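Local coordinates for protein Bd0816 (Bdellovibrio bacteriovorus HD100, PDB 5CER) that probably acts as a serine-type D-Ala-D-Ala carboxypeptidase of the peptidase S13 family, removing the terminal D-alanine from peptidoglycan peptides, at residues H58-A63 / K191-V196; S84-S89 / A164-L169; S144-I149 / I174-I179. The protein carries 2 engineered substitutions. All coordinates share one frame; numbering follows the deposited sequence.

Interaction 1 (H58-A63 / K191-V196); sequences HLTPTA and KYTGSV
L59 and G194 form the hydrogen-bonded pair at the heart of this antiparallel contact between strands 54-61 and 194-199. L59 N donates to G194 O over 2.9 Å, and G194 N returns a bond to L59 O over 3.0 Å. The T193 CA-H group also approaches L59 O, at 3.6 Å from CA to O, a weak second contact.

One residue further along, the hydroxyls of T60 and T193 meet, OG1 to OG1, at 2.6 Å; either could be the donor. Both threonines hold OG1 beside their own backbone N (chi1 -54° and -58°), which brings the hydroxyls together between the two segments. Beta-branched threonine suits the extended backbone and offers a hydroxyl.

In the non-hydrogen-bonded pair, the H58 ring lies against S195, with CB of the serine 3.1 Å from ND1. T193 CG2 packs on H58 CB at 4.0 Å, near the plane of the imidazole at its edge. On the opposite face, L59 CD1 touches V196 CG2 at 4.1 Å, and beyond the pairing P61 CD lies 3.3 Å from Y192 O.

E72 OE1 binds H58 NE2, Y187 brings its ring against the imidazole, and D190 N makes a weak bond to T193 OG1. In the mixed sheet strand 54-61 lies between strands 194-199 and 67-72, its backbone bonded to the latter through H58 with H70 and T60 with D68.

Backbone bonds thus fix the register, while the hydroxyl pair extends the polar grip past the strand pairing. The nearby carboxylate of E72 would be expected to stabilise a protonated imidazole.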
ATOM      1  N   HIS A  58     -15.071  18.886 -23.959  1.00 35.10           N
ATOM      2  CA  HIS A  58     -15.568  19.745 -25.039  1.00 35.04           C
ATOM      3  C   HIS A  58     -16.871  19.115 -25.549  1.00 35.02           C
ATOM      4  O   HIS A  58     -16.850  18.083 -26.203  1.00 35.05           O
ATOM      5  CB  HIS A  58     -14.498  19.827 -26.140  1.00 35.06           C
ATOM      6  CG  HIS A  58     -13.279  20.566 -25.708  1.00 34.57           C
ATOM      7  ND1 HIS A  58     -13.220  21.943 -25.671  1.00 35.19           N
ATOM      8  CD2 HIS A  58     -12.088  20.126 -25.248  1.00 33.94           C
ATOM      9  CE1 HIS A  58     -12.038  22.318 -25.224  1.00 34.88           C
ATOM     10  NE2 HIS A  58     -11.334  21.234 -24.954  1.00 34.26           N
ATOM     11  N   LEU A  59     -17.984  19.733 -25.190  1.00 35.75           N
ATOM     12  CA  LEU A  59     -19.316  19.182 -25.364  1.00 35.90           C
ATOM     13  C   LEU A  59     -20.043  19.983 -26.446  1.00 38.68           C
ATOM     14  O   LEU A  59     -20.220  21.214 -26.324  1.00 39.09           O
ATOM     15  CB  LEU A  59     -20.038  19.264 -24.024  1.00 35.18           C
ATOM     16  CG  LEU A  59     -19.722  18.108 -23.085  1.00 34.47           C
ATOM     17  CD1 LEU A  59     -19.572  18.602 -21.654  1.00 34.64           C
ATOM     18  CD2 LEU A  59     -20.765  17.010 -23.129  1.00 34.97           C
ATOM     19  N   THR A  60     -20.428  19.301 -27.532  1.00 39.34           N
ATOM     20  CA  THR A  60     -21.081  19.939 -28.661  1.00 39.54           C
ATOM     21  C   THR A  60     -22.431  19.257 -28.909  1.00 41.34           C
ATOM     22  O   THR A  60     -22.458  18.055 -29.132  1.00 41.47           O
ATOM     23  CB  THR A  60     -20.178  19.835 -29.922  1.00 38.79           C
ATOM     24  OG1 THR A  60     -18.873  20.360 -29.650  1.00 37.04           O
ATOM     25  CG2 THR A  60     -20.791  20.548 -31.117  1.00 39.65           C
ATOM     26  N   PRO A  61     -23.547  20.021 -28.905  1.00 44.03           N
ATOM     27  CA  PRO A  61     -24.840  19.398 -29.230  1.00 45.37           C
ATOM     28  C   PRO A  61     -24.951  18.809 -30.645  1.00 47.42           C
ATOM     29  O   PRO A  61     -24.463  19.414 -31.623  1.00 48.11           O
ATOM     30  CB  PRO A  61     -25.868  20.527 -29.057  1.00 46.30           C
ATOM     31  CG  PRO A  61     -25.145  21.720 -28.562  1.00 46.47           C
ATOM     32  CD  PRO A  61     -23.678  21.454 -28.544  1.00 45.94           C
ATOM     33  N   THR A  62     -25.530  17.613 -30.711  1.00 47.82           N
ATOM     34  CA  THR A  62     -25.915  16.965 -31.952  1.00 49.96           C
ATOM     35  C   THR A  62     -27.395  17.198 -32.221  1.00 51.99           C
ATOM     36  O   THR A  62     -28.158  17.458 -31.301  1.00 55.26           O
ATOM     37  CB  THR A  62     -25.674  15.441 -31.903  1.00 50.35           C
ATOM     38  OG1 THR A  62     -26.305  14.859 -30.752  1.00 49.07           O
ATOM     39  CG2 THR A  62     -24.194  15.120 -31.877  1.00 50.49           C
ATOM     40  N   ALA A  63     -27.796  17.094 -33.487  1.00 52.36           N
ATOM     41  CA  ALA A  63     -29.183  17.331 -33.910  1.00 52.26           C
ATOM     42  C   ALA A  63     -30.243  16.469 -33.186  1.00 53.15           C
ATOM     43  O   ALA A  63     -31.385  16.912 -33.004  1.00 53.95           O
ATOM     44  CB  ALA A  63     -29.294  17.148 -35.418  1.00 52.43           C
ATOM     45  N   LYS A 191     -18.762  26.118 -33.499  1.00 70.94           N
ATOM     46  CA  LYS A 191     -19.315  27.365 -32.945  1.00 70.92           C
ATOM     47  C   LYS A 191     -20.102  27.154 -31.660  1.00 67.58           C
ATOM     48  O   LYS A 191     -20.079  28.022 -30.797  1.00 66.11           O
ATOM     49  CB  LYS A 191     -20.175  28.200 -33.944  1.00 73.44           C
ATOM     50  CG  LYS A 191     -20.461  27.533 -35.288  1.00 75.63           C
ATOM     51  CD  LYS A 191     -21.369  28.275 -36.292  1.00 79.92           C
ATOM     52  CE  LYS A 191     -22.036  27.335 -37.306  1.00 81.69           C
ATOM     53  NZ  LYS A 191     -22.949  28.065 -38.226  1.00 84.35           N
ATOM     54  N   TYR A 192     -20.782  26.011 -31.559  1.00 65.75           N
ATOM     55  CA  TYR A 192     -21.662  25.701 -30.438  1.00 64.31           C
ATOM     56  C   TYR A 192     -21.025  24.760 -29.417  1.00 59.44           C
ATOM     57  O   TYR A 192     -21.743  24.138 -28.651  1.00 57.63           O
ATOM     58  CB  TYR A 192     -22.942  25.055 -30.969  1.00 66.48           C
ATOM     59  CG  TYR A 192     -23.672  25.889 -31.982  1.00 69.88           C
ATOM     60  CD1 TYR A 192     -24.422  26.986 -31.577  1.00 71.72           C
ATOM     61  CD2 TYR A 192     -23.604  25.595 -33.348  1.00 71.75           C
ATOM     62  CE1 TYR A 192     -25.079  27.776 -32.506  1.00 74.94           C
ATOM     63  CE2 TYR A 192     -24.258  26.382 -34.290  1.00 75.40           C
ATOM     64  CZ  TYR A 192     -24.997  27.470 -33.863  1.00 76.51           C
ATOM     65  OH  TYR A 192     -25.656  28.261 -34.768  1.00 79.47           O
ATOM     66  N   THR A 193     -19.700  24.644 -29.418  1.00 57.07           N
ATOM     67  CA  THR A 193     -19.015  23.830 -28.422  1.00 54.51           C
ATOM     68  C   THR A 193     -18.885  24.621 -27.138  1.00 52.73           C
ATOM     69  O   THR A 193     -18.372  25.750 -27.130  1.00 52.96           O
ATOM     70  CB  THR A 193     -17.628  23.385 -28.900  1.00 54.11           C
ATOM     71  OG1 THR A 193     -17.765  22.646 -30.117  1.00 55.35           O
ATOM     72  CG2 THR A 193     -16.916  22.509 -27.852  1.00 51.78           C
ATOM     73  N   GLY A 194     -19.435  24.058 -26.069  1.00 50.59           N
ATOM     74  CA  GLY A 194     -19.253  24.578 -24.725  1.00 49.92           C
ATOM     75  C   GLY A 194     -18.260  23.648 -24.085  1.00 48.37           C
ATOM     76  O   GLY A 194     -18.301  22.446 -24.320  1.00 48.59           O
ATOM     77  N   SER A 195     -17.337  24.181 -23.283  1.00 47.84           N
ATOM     78  CA  SER A 195     -16.318  23.338 -22.686  1.00 45.61           C
ATOM     79  C   SER A 195     -16.086  23.593 -21.200  1.00 43.71           C
ATOM     80  O   SER A 195     -16.122  24.723 -20.718  1.00 43.83           O
ATOM     81  CB  SER A 195     -15.041  23.370 -23.535  1.00 46.08           C
ATOM     82  OG  SER A 195     -14.369  24.580 -23.421  1.00 46.87           O
ATOM     83  N   VAL A 196     -15.869  22.482 -20.498  1.00 41.41           N
ATOM     84  CA  VAL A 196     -15.977  22.417 -19.051  1.00 39.75           C
ATOM     85  C   VAL A 196     -14.785  21.601 -18.537  1.00 37.76           C
ATOM     86  O   VAL A 196     -14.201  20.797 -19.286  1.00 36.68           O
ATOM     87  CB  VAL A 196     -17.378  21.941 -18.559  1.00 40.18           C
ATOM     88  CG1 VAL A 196     -18.498  22.576 -19.363  1.00 41.56           C
ATOM     89  CG2 VAL A 196     -17.476  20.453 -18.698  1.00 39.74           C
TER

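Interaction 2 (S84-S89 / A164-L169)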
ATOM      1  N   SER A  84     -14.329   8.236 -13.088  1.00 27.63           N
ATOM      2  CA  SER A  84     -15.354   8.025 -14.122  1.00 27.90           C
ATOM      3  C   SER A  84     -16.779   8.108 -13.540  1.00 27.49           C
ATOM      4  O   SER A  84     -17.641   8.744 -14.155  1.00 28.19           O
ATOM      5  CB  SER A  84     -15.111   6.719 -14.885  1.00 28.19           C
ATOM      6  OG  SER A  84     -13.894   6.773 -15.646  1.00 30.51           O
ATOM      7  N   TYR A  85     -17.030   7.443 -12.395  1.00 26.14           N
ATOM      8  CA  TYR A  85     -18.337   7.457 -11.775  1.00 25.81           C
ATOM      9  C   TYR A  85     -18.720   8.880 -11.424  1.00 26.11           C
ATOM     10  O   TYR A  85     -19.857   9.297 -11.630  1.00 26.45           O
ATOM     11  CB  TYR A  85     -18.391   6.593 -10.527  1.00 25.72           C
ATOM     12  CG  TYR A  85     -18.393   5.080 -10.708  1.00 25.40           C
ATOM     13  CD1 TYR A  85     -18.554   4.465 -11.976  1.00 25.59           C
ATOM     14  CD2 TYR A  85     -18.278   4.255  -9.602  1.00 24.35           C
ATOM     15  CE1 TYR A  85     -18.550   3.081 -12.125  1.00 25.02           C
ATOM     16  CE2 TYR A  85     -18.294   2.866  -9.742  1.00 24.71           C
ATOM     17  CZ  TYR A  85     -18.447   2.287 -10.994  1.00 24.65           C
ATOM     18  OH  TYR A  85     -18.437   0.933 -11.116  1.00 23.63           O
ATOM     19  N   PHE A  86     -17.775   9.611 -10.866  1.00 25.49           N
ATOM     20  CA  PHE A  86     -18.000  11.016 -10.514  1.00 25.86           C
ATOM     21  C   PHE A  86     -18.329  11.865 -11.761  1.00 26.47           C
ATOM     22  O   PHE A  86     -19.236  12.710 -11.711  1.00 25.03           O
ATOM     23  CB  PHE A  86     -16.771  11.591  -9.738  1.00 25.33           C
ATOM     24  CG  PHE A  86     -16.898  13.041  -9.383  1.00 25.43           C
ATOM     25  CD1 PHE A  86     -17.746  13.440  -8.369  1.00 26.31           C
ATOM     26  CD2 PHE A  86     -16.227  14.014 -10.115  1.00 25.28           C
ATOM     27  CE1 PHE A  86     -17.873  14.788  -8.021  1.00 26.67           C
ATOM     28  CE2 PHE A  86     -16.348  15.359  -9.783  1.00 25.84           C
ATOM     29  CZ  PHE A  86     -17.174  15.748  -8.746  1.00 26.49           C
ATOM     30  N   LEU A  87     -17.591  11.632 -12.853  1.00 26.16           N
ATOM     31  CA  LEU A  87     -17.794  12.361 -14.104  1.00 26.92           C
ATOM     32  C   LEU A  87     -19.187  12.075 -14.664  1.00 27.89           C
ATOM     33  O   LEU A  87     -19.853  12.978 -15.202  1.00 27.87           O
ATOM     34  CB  LEU A  87     -16.731  11.988 -15.151  1.00 27.48           C
ATOM     35  CG  LEU A  87     -16.938  12.534 -16.566  1.00 28.65           C
ATOM     36  CD1 LEU A  87     -16.937  14.058 -16.563  1.00 28.92           C
ATOM     37  CD2 LEU A  87     -15.918  12.003 -17.539  1.00 28.19           C
ATOM     38  N   ILE A  88     -19.626  10.831 -14.537  1.00 28.29           N
ATOM     39  CA  ILE A  88     -20.962  10.441 -15.010  1.00 29.16           C
ATOM     40  C   ILE A  88     -22.045  11.159 -14.215  1.00 28.92           C
ATOM     41  O   ILE A  88     -22.984  11.688 -14.819  1.00 32.27           O
ATOM     42  CB  ILE A  88     -21.138   8.910 -14.990  1.00 29.31           C
ATOM     43  CG1 ILE A  88     -20.206   8.305 -16.061  1.00 29.46           C
ATOM     44  CG2 ILE A  88     -22.591   8.502 -15.244  1.00 29.70           C
ATOM     45  CD1 ILE A  88     -20.225   6.791 -16.202  1.00 30.50           C
ATOM     46  N   SER A  89     -21.921  11.170 -12.893  1.00 27.08           N
ATOM     47  CA  SER A  89     -22.798  11.970 -12.037  1.00 27.59           C
ATOM     48  C   SER A  89     -22.835  13.428 -12.501  1.00 27.16           C
ATOM     49  O   SER A  89     -23.905  13.995 -12.729  1.00 27.63           O
ATOM     50  CB  SER A  89     -22.346  11.895 -10.557  1.00 26.74           C
ATOM     51  OG  SER A  89     -23.073  12.795  -9.738  1.00 26.34           O
ATOM     52  N   ALA A 164     -16.985  12.592   2.677  1.00 39.68           N
ATOM     53  CA  ALA A 164     -16.123  13.705   2.250  1.00 39.91           C
ATOM     54  C   ALA A 164     -16.878  15.006   1.842  1.00 40.47           C
ATOM     55  O   ALA A 164     -16.255  15.937   1.317  1.00 38.79           O
ATOM     56  CB  ALA A 164     -15.246  13.250   1.116  1.00 38.46           C
ATOM     57  N   LYS A 165     -18.199  15.065   2.084  1.00 41.67           N
ATOM     58  CA  LYS A 165     -19.017  16.220   1.749  1.00 42.23           C
ATOM     59  C   LYS A 165     -18.960  16.549   0.227  1.00 39.38           C
ATOM     60  O   LYS A 165     -19.058  17.711  -0.154  1.00 39.05           O
ATOM     61  CB  LYS A 165     -18.608  17.445   2.592  1.00 44.34           C
ATOM     62  CG  LYS A 165     -18.817  17.272   4.096  1.00 48.76           C
ATOM     63  CD  LYS A 165     -18.164  18.349   4.972  1.00 52.63           C
ATOM     64  CE  LYS A 165     -18.723  18.419   6.408  1.00 56.94           C
ATOM     65  NZ  LYS A 165     -20.019  17.736   6.735  1.00 58.10           N
ATOM     66  N   VAL A 166     -18.855  15.523  -0.624  1.00 36.60           N
ATOM     67  CA  VAL A 166     -18.956  15.679  -2.086  1.00 33.42           C
ATOM     68  C   VAL A 166     -20.252  15.067  -2.551  1.00 31.94           C
ATOM     69  O   VAL A 166     -20.588  13.959  -2.190  1.00 29.72           O
ATOM     70  CB  VAL A 166     -17.806  14.996  -2.848  1.00 32.84           C
ATOM     71  CG1 VAL A 166     -18.012  15.131  -4.352  1.00 31.71           C
ATOM     72  CG2 VAL A 166     -16.458  15.560  -2.431  1.00 33.34           C
ATOM     73  N   PHE A 167     -20.986  15.842  -3.345  1.00 32.50           N
ATOM     74  CA  PHE A 167     -22.262  15.416  -3.874  1.00 33.60           C
ATOM     75  C   PHE A 167     -22.089  14.511  -5.094  1.00 32.98           C
ATOM     76  O   PHE A 167     -21.419  14.890  -6.068  1.00 34.56           O
ATOM     77  CB  PHE A 167     -23.139  16.634  -4.252  1.00 34.94           C
ATOM     78  CG  PHE A 167     -24.460  16.240  -4.848  1.00 35.83           C
ATOM     79  CD1 PHE A 167     -24.576  15.989  -6.226  1.00 35.13           C
ATOM     80  CD2 PHE A 167     -25.590  16.097  -4.045  1.00 37.08           C
ATOM     81  CE1 PHE A 167     -25.799  15.617  -6.778  1.00 36.93           C
ATOM     82  CE2 PHE A 167     -26.811  15.720  -4.595  1.00 37.51           C
ATOM     83  CZ  PHE A 167     -26.921  15.486  -5.958  1.00 37.27           C
ATOM     84  N   MET A 168     -22.806  13.392  -5.094  1.00 32.32           N
ATOM     85  CA  MET A 168     -22.992  12.552  -6.277  1.00 31.36           C
ATOM     86  C   MET A 168     -24.443  12.121  -6.341  1.00 30.99           C
ATOM     87  O   MET A 168     -25.103  11.951  -5.327  1.00 30.72           O
ATOM     88  CB  MET A 168     -22.134  11.305  -6.210  1.00 31.73           C
ATOM     89  CG  MET A 168     -20.638  11.576  -6.173  1.00 31.90           C
ATOM     90  SD  MET A 168     -19.682  10.045  -5.973  1.00 32.39           S
ATOM     91  CE  MET A 168     -19.960   9.217  -7.532  1.00 30.99           C
ATOM     92  N   LEU A 169     -24.958  11.966  -7.562  1.00 30.96           N
ATOM     93  CA  LEU A 169     -26.338  11.494  -7.750  1.00 32.26           C
ATOM     94  C   LEU A 169     -26.456  10.046  -7.293  1.00 32.76           C
ATOM     95  O   LEU A 169     -25.508   9.304  -7.366  1.00 30.15           O
ATOM     96  CB  LEU A 169     -26.740  11.632  -9.215  1.00 32.34           C
ATOM     97  CG  LEU A 169     -26.839  13.066  -9.732  1.00 31.91           C
ATOM     98  CD1 LEU A 169     -26.856  13.084 -11.248  1.00 31.67           C
ATOM     99  CD2 LEU A 169     -28.082  13.762  -9.166  1.00 33.60           C
TER
HETATM  100  O   HOH W   1     -22.087  14.784  -8.692  1.00 35.12           O
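F86 and M168 cross obliquely, the methionine coming to the phenyl ring at its edge, with M168 CG 4.1 Å from F86 CD1. With chi1 at 178°, F86 extends its ring from helix 81-93 toward the loop, where CE1 reaches V166 CG1 at 3.7 Å; these two side chains cross at about a right angle. M168 bends at its last torsion (chi3 68°), which carries CE back to the helix backbone, 4.0 Å from F86 CA and 4.3 Å from Y85 CB. An unbranched, flexible thioether suits this place because it can follow the curved helix surface.

S89 supplies the polar part. Its OG accepts a nearly straight bond from L169 N at 3.0 Å, and donates to a water that in turn donates to F167 O. A small hydroxyl thus serves two backbone groups, one directly and one through water, of a loop that lacks regular pairing. L169 CD1 lies against the helix backbone, 3.4 Å from S89 O.

F392 stacks on F86, and Y154 and A161 of helix 151-163 also touch M168. K165, at positive phi, is the C-prime residue of the Schellman motif ending that helix. The arrangement is that of a helix-terminating turn whose following loop packs across a neighbouring helix.

Interaction 3 (S144-I149 / I174-I179); sequences SFSTAI and IEVRNI
I174 and F145 make the main apolar contact here, where the end of helix 130-145 packs on the beginning of strand 175-181. F145 CE1 meets I174 CG2 at 3.9 Å, the side chains meeting at a slant. V176 CG2 approaches the same CE1 from the edge of the ring, near its plane, at 4.3 Å. The phenyl gets there because CG lies anti to the backbone N (chi1 -172°), so that a ring whose CB does not itself point at the strand ends close to it. A flat, wide side chain suits a place where it must touch two aliphatic residues at once.

The second kind of contact sets a polar atom among hydrocarbon. S146 OG lies 3.6 Å from V176 CB and 3.7 Å from I179 CD1. Its hydroxyl is hydrogen-bonded to L141 O of helix 130-145. Serine is small enough for V176 and I179 to approach its OG closely. Backbone oxygen also joins in: F145 O is 3.6 Å from I174 CG2, a van der Waals contact.

The strand's shape explains which residues take part. I174 and V176 point toward segment 144-149 while E175 points away, as in any extended chain. R177 then adopts helical backbone angles (phi -78°, psi -56°), and the alternation shifts so that I179 points toward segment 144-149 too. R177 itself points away and forms a salt bridge with E100 of strand 98-104. Behind F145 and I174 stands helix 81-93, through I88.

No hydrogen bond links the two segments, so their mutual fit rests on van der Waals contact among F145, S146, I174, V176 and I179, while S146 OG has its hydrogen bond with L141 O.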
ATOM      1  N   SER A 144     -15.968  -0.563 -20.017  1.00 37.25           N
ATOM      2  CA  SER A 144     -16.218  -0.186 -18.597  1.00 36.09           C
ATOM      3  C   SER A 144     -16.958   1.121 -18.429  1.00 35.03           C
ATOM      4  O   SER A 144     -18.003   1.136 -17.777  1.00 34.59           O
ATOM      5  CB  SER A 144     -14.914  -0.138 -17.809  1.00 35.62           C
ATOM      6  OG  SER A 144     -14.186  -1.356 -17.914  1.00 37.15           O
ATOM      7  N   PHE A 145     -16.433   2.210 -19.026  1.00 35.24           N
ATOM      8  CA  PHE A 145     -17.088   3.534 -18.983  1.00 33.87           C
ATOM      9  C   PHE A 145     -18.521   3.531 -19.586  1.00 34.26           C
ATOM     10  O   PHE A 145     -19.400   4.210 -19.055  1.00 34.62           O
ATOM     11  CB  PHE A 145     -16.246   4.600 -19.692  1.00 33.39           C
ATOM     12  CG  PHE A 145     -16.763   6.006 -19.508  1.00 32.06           C
ATOM     13  CD1 PHE A 145     -17.786   6.512 -20.295  1.00 31.59           C
ATOM     14  CD2 PHE A 145     -16.235   6.812 -18.514  1.00 31.69           C
ATOM     15  CE1 PHE A 145     -18.242   7.807 -20.110  1.00 31.51           C
ATOM     16  CE2 PHE A 145     -16.712   8.100 -18.299  1.00 29.89           C
ATOM     17  CZ  PHE A 145     -17.691   8.601 -19.100  1.00 30.32           C
ATOM     18  N   SER A 146     -18.740   2.769 -20.655  1.00 34.61           N
ATOM     19  CA  SER A 146     -20.014   2.726 -21.375  1.00 35.15           C
ATOM     20  C   SER A 146     -20.981   1.621 -20.959  1.00 36.65           C
ATOM     21  O   SER A 146     -22.125   1.617 -21.406  1.00 38.38           O
ATOM     22  CB  SER A 146     -19.747   2.477 -22.840  1.00 35.83           C
ATOM     23  OG  SER A 146     -18.956   3.487 -23.385  1.00 36.01           O
ATOM     24  N   THR A 147     -20.548   0.665 -20.152  1.00 36.99           N
ATOM     25  CA  THR A 147     -21.425  -0.445 -19.786  1.00 38.83           C
ATOM     26  C   THR A 147     -22.279  -0.071 -18.574  1.00 37.56           C
ATOM     27  O   THR A 147     -22.045   0.963 -17.929  1.00 35.03           O
ATOM     28  CB  THR A 147     -20.634  -1.761 -19.553  1.00 41.14           C
ATOM     29  OG1 THR A 147     -19.461  -1.504 -18.769  1.00 40.10           O
ATOM     30  CG2 THR A 147     -20.212  -2.418 -20.870  1.00 42.00           C
ATOM     31  N   ALA A 148     -23.251  -0.930 -18.258  1.00 38.80           N
ATOM     32  CA  ALA A 148     -24.041  -0.806 -17.020  1.00 38.96           C
ATOM     33  C   ALA A 148     -23.146  -0.541 -15.802  1.00 37.82           C
ATOM     34  O   ALA A 148     -22.165  -1.276 -15.577  1.00 38.68           O
ATOM     35  CB  ALA A 148     -24.854  -2.053 -16.778  1.00 40.92           C
ATOM     36  N   ILE A 149     -23.447   0.518 -15.052  1.00 36.21           N
ATOM     37  CA  ILE A 149     -22.701   0.828 -13.844  1.00 35.86           C
ATOM     38  C   ILE A 149     -22.885  -0.297 -12.796  1.00 37.76           C
ATOM     39  O   ILE A 149     -24.005  -0.774 -12.581  1.00 38.86           O
ATOM     40  CB  ILE A 149     -23.084   2.211 -13.267  1.00 34.81           C
ATOM     41  CG1 ILE A 149     -22.607   3.299 -14.226  1.00 33.11           C
ATOM     42  CG2 ILE A 149     -22.457   2.423 -11.871  1.00 34.22           C
ATOM     43  CD1 ILE A 149     -22.920   4.705 -13.794  1.00 31.67           C
ATOM     44  N   ILE A 174     -24.889   6.882 -18.275  1.00 43.95           N
ATOM     45  CA  ILE A 174     -24.394   7.445 -19.506  1.00 45.07           C
ATOM     46  C   ILE A 174     -24.508   6.390 -20.629  1.00 46.56           C
ATOM     47  O   ILE A 174     -24.519   5.188 -20.362  1.00 47.17           O
ATOM     48  CB  ILE A 174     -22.936   7.927 -19.329  1.00 43.47           C
ATOM     49  CG1 ILE A 174     -22.571   8.976 -20.387  1.00 44.13           C
ATOM     50  CG2 ILE A 174     -21.958   6.768 -19.368  1.00 41.73           C
ATOM     51  CD1 ILE A 174     -23.185  10.326 -20.132  1.00 44.80           C
ATOM     52  N   GLU A 175     -24.697   6.856 -21.861  1.00 48.37           N
ATOM     53  CA  GLU A 175     -24.644   6.015 -23.067  1.00 49.81           C
ATOM     54  C   GLU A 175     -23.645   6.665 -24.005  1.00 48.88           C
ATOM     55  O   GLU A 175     -23.652   7.886 -24.158  1.00 49.47           O
ATOM     56  CB  GLU A 175     -25.983   5.978 -23.766  1.00 54.07           C
ATOM     57  CG  GLU A 175     -27.018   5.046 -23.193  1.00 57.20           C
ATOM     58  CD  GLU A 175     -28.283   5.008 -24.043  1.00 62.08           C
ATOM     59  OE1 GLU A 175     -28.341   5.603 -25.161  1.00 65.83           O
ATOM     60  OE2 GLU A 175     -29.248   4.366 -23.594  1.00 67.09           O
ATOM     61  N   VAL A 176     -22.829   5.855 -24.653  1.00 47.99           N
ATOM     62  CA  VAL A 176     -21.863   6.327 -25.625  1.00 48.22           C
ATOM     63  C   VAL A 176     -21.936   5.440 -26.848  1.00 49.80           C
ATOM     64  O   VAL A 176     -21.738   4.232 -26.788  1.00 50.79           O
ATOM     65  CB  VAL A 176     -20.426   6.303 -25.064  1.00 45.88           C
ATOM     66  CG1 VAL A 176     -19.434   6.914 -26.045  1.00 45.19           C
ATOM     67  CG2 VAL A 176     -20.388   7.036 -23.742  1.00 44.19           C
ATOM     68  N   ARG A 177     -22.250   6.047 -27.962  1.00 51.76           N
ATOM     69  CA  ARG A 177     -22.357   5.332 -29.207  1.00 53.73           C
ATOM     70  C   ARG A 177     -21.016   4.993 -29.869  1.00 52.44           C
ATOM     71  O   ARG A 177     -20.801   3.853 -30.228  1.00 52.14           O
ATOM     72  CB  ARG A 177     -23.144   6.191 -30.191  1.00 56.77           C
ATOM     73  CG  ARG A 177     -23.574   5.391 -31.394  1.00 59.88           C
ATOM     74  CD  ARG A 177     -24.675   5.983 -32.208  1.00 63.43           C
ATOM     75  NE  ARG A 177     -26.032   5.620 -31.796  1.00 65.18           N
ATOM     76  CZ  ARG A 177     -27.058   6.381 -32.114  1.00 70.04           C
ATOM     77  NH1 ARG A 177     -26.849   7.439 -32.884  1.00 72.73           N
ATOM     78  NH2 ARG A 177     -28.282   6.095 -31.716  1.00 73.66           N
ATOM     79  N   ASN A 178     -20.191   6.005 -30.125  1.00 51.62           N
ATOM     80  CA  ASN A 178     -18.928   5.826 -30.828  1.00 51.42           C
ATOM     81  C   ASN A 178     -17.812   6.394 -30.013  1.00 49.15           C
ATOM     82  O   ASN A 178     -17.985   7.385 -29.319  1.00 48.89           O
ATOM     83  CB  ASN A 178     -18.953   6.505 -32.179  1.00 53.18           C
ATOM     84  CG  ASN A 178     -19.831   5.762 -33.170  1.00 56.10           C
ATOM     85  OD1 ASN A 178     -19.661   4.577 -33.399  1.00 55.71           O
ATOM     86  ND2 ASN A 178     -20.793   6.459 -33.756  1.00 59.48           N
ATOM     87  N   ILE A 179     -16.692   5.712 -30.075  1.00 47.98           N
ATOM     88  CA  ILE A 179     -15.508   6.066 -29.333  1.00 47.50           C
ATOM     89  C   ILE A 179     -14.327   5.959 -30.322  1.00 47.73           C
ATOM     90  O   ILE A 179     -14.204   4.950 -31.023  1.00 48.26           O
ATOM     91  CB  ILE A 179     -15.307   5.087 -28.135  1.00 46.52           C
ATOM     92  CG1 ILE A 179     -16.402   5.273 -27.059  1.00 46.82           C
ATOM     93  CG2 ILE A 179     -13.924   5.237 -27.530  1.00 45.42           C
ATOM     94  CD1 ILE A 179     -16.751   4.000 -26.298  1.00 46.27           C
TER

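Interactions 1 and 3 belong to the same mixed sheet but differ in kind: interaction 1 joins two neighbouring strands edge to edge by backbone bonds, whereas interaction 3 lays a helix end on strand 175-181, an outer strand of the sheet within this chain, without a hydrogen bond. Interaction 2 is the most buried, the other two being only partly buried, and it combines apolar packing with a serine and a water serving loop backbone. Interactions 2 and 3 touch directly, with I88 CD1 3.6 Å from I174 CG2, so helix 81-93 carries loop 164-169 as well as the F145 and I174 cluster. Interaction 1 stands apart, its nearest atoms about 7 Å from interaction 2.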